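Local coordinates for protein SYE1 (Shewanella oneidensis, PDB 4AWT) that binds FMN and, as an Old Yellow Enzyme-like member of the NADH:flavin oxidoreductase family, probably reduces carbon-carbon double bonds with electrons from NADH or NADPH, at residues 42-45 against 46-50. The protein carries 1 engineered substitution. Residues are numbered along the deposited sequence; the frame is centred on the assembly and turned at random.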
ATOM      1  N   ALA A  42      10.191 -11.686  -8.512  1.00  6.49           N
ATOM      2  CA  ALA A  42      11.179 -10.841  -9.128  1.00  6.76           C
ATOM      3  C   ALA A  42      10.919 -10.664 -10.642  1.00  6.46           C
ATOM      4  O   ALA A  42      10.998  -9.566 -11.162  1.00  6.95           O
ATOM      5  CB  ALA A  42      12.566 -11.388  -8.866  1.00  7.69           C
ATOM      6  N   ILE A  43      10.606 -11.782 -11.308  1.00  7.10           N
ATOM      7  CA  ILE A  43      10.266 -11.690 -12.735  0.51  7.22           C
ATOM      8  C   ILE A  43       9.051 -10.814 -12.934  1.00  6.28           C
ATOM      9  O   ILE A  43       9.033  -9.949 -13.813  1.00  6.50           O
ATOM     10  CB  ILE A  43      10.033 -13.101 -13.325  0.51  8.35           C
ATOM     11  CG1 ILE A  43      11.252 -13.997 -13.183  0.51 10.03           C
ATOM     12  CG2 ILE A  43       9.600 -12.945 -14.783  0.51 10.54           C
ATOM     13  CD1 ILE A  43      11.021 -15.412 -13.661  0.51 14.67           C
ATOM     14  N   TYR A  44       8.013 -11.059 -12.147  1.00  6.30           N
ATOM     15  CA  TYR A  44       6.751 -10.315 -12.235  1.00  6.10           C
ATOM     16  C   TYR A  44       6.962  -8.812 -12.127  1.00  5.65           C
ATOM     17  O   TYR A  44       6.455  -8.028 -12.917  1.00  5.80           O
ATOM     18  CB  TYR A  44       5.861 -10.824 -11.140  1.00  6.72           C
ATOM     19  CG  TYR A  44       4.691  -9.952 -10.720  1.00  6.09           C
ATOM     20  CD1 TYR A  44       3.565  -9.808 -11.510  1.00  5.83           C
ATOM     21  CD2 TYR A  44       4.746  -9.290  -9.504  1.00  6.24           C
ATOM     22  CE1 TYR A  44       2.520  -9.026 -11.102  1.00  5.81           C
ATOM     23  CE2 TYR A  44       3.680  -8.529  -9.055  1.00  6.38           C
ATOM     24  CZ  TYR A  44       2.558  -8.403  -9.856  1.00  5.86           C
ATOM     25  OH  TYR A  44       1.447  -7.717  -9.445  1.00  6.26           O
ATOM     26  N   TYR A  45       7.731  -8.377 -11.092  1.00  5.67           N
ATOM     27  CA  TYR A  45       7.961  -6.965 -10.931  1.00  5.65           C
ATOM     28  C   TYR A  45       8.844  -6.416 -12.047  1.00  5.59           C
ATOM     29  O   TYR A  45       8.602  -5.331 -12.574  1.00  5.83           O
ATOM     30  CB  TYR A  45       8.544  -6.659  -9.568  1.00  5.55           C
ATOM     31  CG  TYR A  45       7.574  -6.713  -8.417  1.00  5.35           C
ATOM     32  CD1 TYR A  45       6.617  -5.700  -8.279  1.00  5.88           C
ATOM     33  CD2 TYR A  45       7.608  -7.701  -7.461  1.00  6.02           C
ATOM     34  CE1 TYR A  45       5.745  -5.691  -7.221  1.00  5.87           C
ATOM     35  CE2 TYR A  45       6.732  -7.697  -6.386  1.00  6.05           C
ATOM     36  CZ  TYR A  45       5.796  -6.690  -6.255  1.00  5.89           C
ATOM     37  OH  TYR A  45       4.958  -6.639  -5.188  1.00  6.85           O
ATOM     38  N   ALA A  46       9.882  -7.163 -12.434  1.00  5.91           N
ATOM     39  CA  ALA A  46      10.769  -6.691 -13.495  1.00  6.33           C
ATOM     40  C   ALA A  46      10.038  -6.532 -14.818  1.00  5.93           C
ATOM     41  O   ALA A  46      10.359  -5.629 -15.583  1.00  6.55           O
ATOM     42  CB  ALA A  46      11.950  -7.617 -13.630  1.00  8.07           C
ATOM     43  N   GLN A  47       9.050  -7.392 -15.076  1.00  5.83           N
ATOM     44  CA  GLN A  47       8.219  -7.262 -16.274  1.00  5.93           C
ATOM     45  C   GLN A  47       7.479  -5.948 -16.337  1.00  6.11           C
ATOM     46  O   GLN A  47       7.060  -5.544 -17.422  1.00  7.11           O
ATOM     47  CB  GLN A  47       7.196  -8.385 -16.329  1.00  6.06           C
ATOM     48  CG  GLN A  47       7.741  -9.753 -16.713  1.00  6.23           C
ATOM     49  CD  GLN A  47       6.695 -10.830 -16.713  1.00  6.21           C
ATOM     50  OE1 GLN A  47       6.968 -11.953 -17.311  1.00  9.16           O
ATOM     51  NE2 GLN A  47       5.601 -10.664 -16.172  1.00  5.64           N
ATOM     52  N   ARG A  48       7.255  -5.313 -15.191  1.00  5.61           N
ATOM     53  CA  ARG A  48       6.430  -4.112 -15.053  1.00  5.76           C
ATOM     54  C   ARG A  48       7.259  -2.860 -14.793  1.00  5.91           C
ATOM     55  O   ARG A  48       6.724  -1.803 -14.493  1.00  6.44           O
ATOM     56  CB  ARG A  48       5.364  -4.380 -13.975  1.00  5.87           C
ATOM     57  CG  ARG A  48       4.342  -5.376 -14.496  1.00  5.80           C
ATOM     58  CD  ARG A  48       3.534  -6.129 -13.435  1.00  6.14           C
ATOM     59  NE  ARG A  48       2.587  -7.029 -14.063  1.00  6.07           N
ATOM     60  CZ  ARG A  48       2.932  -8.125 -14.706  1.00  5.79           C
ATOM     61  NH1 ARG A  48       4.145  -8.589 -14.641  1.00  5.96           N
ATOM     62  NH2 ARG A  48       2.025  -8.780 -15.440  1.00  6.42           N
ATOM     63  N   ALA A  49       8.572  -2.971 -14.966  1.00  6.21           N
ATOM     64  CA  ALA A  49       9.514  -1.912 -14.593  1.00  6.85           C
ATOM     65  C   ALA A  49       9.584  -0.790 -15.598  1.00  6.60           C
ATOM     66  O   ALA A  49      10.415   0.131 -15.405  1.00  8.29           O
ATOM     67  CB  ALA A  49      10.860  -2.548 -14.292  1.00 10.04           C
ATOM     68  N   SER A  50       8.719  -0.743 -16.608  1.00  6.35           N
ATOM     69  CA  SER A  50       8.547   0.466 -17.391  1.00  6.50           C
ATOM     70  C   SER A  50       7.682   1.489 -16.660  1.00  6.13           C
ATOM     71  O   SER A  50       7.597   2.627 -17.107  1.00  7.39           O
ATOM     72  CB  SER A  50       8.014   0.177 -18.790  1.00  7.47           C
ATOM     73  OG  SER A  50       6.717  -0.330 -18.737  1.00  8.26           O
TER
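Arg48 turns back on the end of helix 39-46, and its NH1 donates to the carbonyl O of Tyr44 at 2.9 Å (N-H...O angle 154°). The oxygen lies close to the guanidinium plane. Beside this bond, the guanidinium packs against the Tyr44 ring. CD1 of Tyr44 sits over one face of the group, toward its rim, 3.4 Å from NH1 of Arg48. The planes are 27° apart, so the two groups are tilted, not parallel. With CG of Tyr44 anti to the backbone N (chi1 161°), the ring swings toward the residues that follow the helix.

Backbone bonds close the last turn. Ala46 N donates to Ala42 O and Gln47 N to Ile43 O, each at 2.9 Å, in the i to i+4 pattern of an alpha-helix. The next amide departs from it: Arg48 N reaches Tyr45 O, three residues back, at 2.9 Å. A type I beta turn from Ala46 to Ala49 then leads the chain out. This is the helix after the first strand of the TIM barrel, and the turn starts the link to strand 53-60.

The other two guanidinium nitrogens also have partners: NE bonds Phe325 O and NH2 bonds Ile326 O, which ties this helix end to helix 323-327. An alanine in place of Arg48 would probably leave Tyr44 O without this side-chain donor, uncover part of the Tyr44 ring and break the tie to the Phe325 and Ile326 carbonyls.

Side-chain carbons pack here too. CG of Gln47 lies 3.2 Å from Ile43 O. CD2 of Tyr44 stands over the centre of the Tyr45 ring, 3.8 Å above its plane. Tyr45 runs inward between helix 77-92 and strand 53-60, where its OH bonds Glu57.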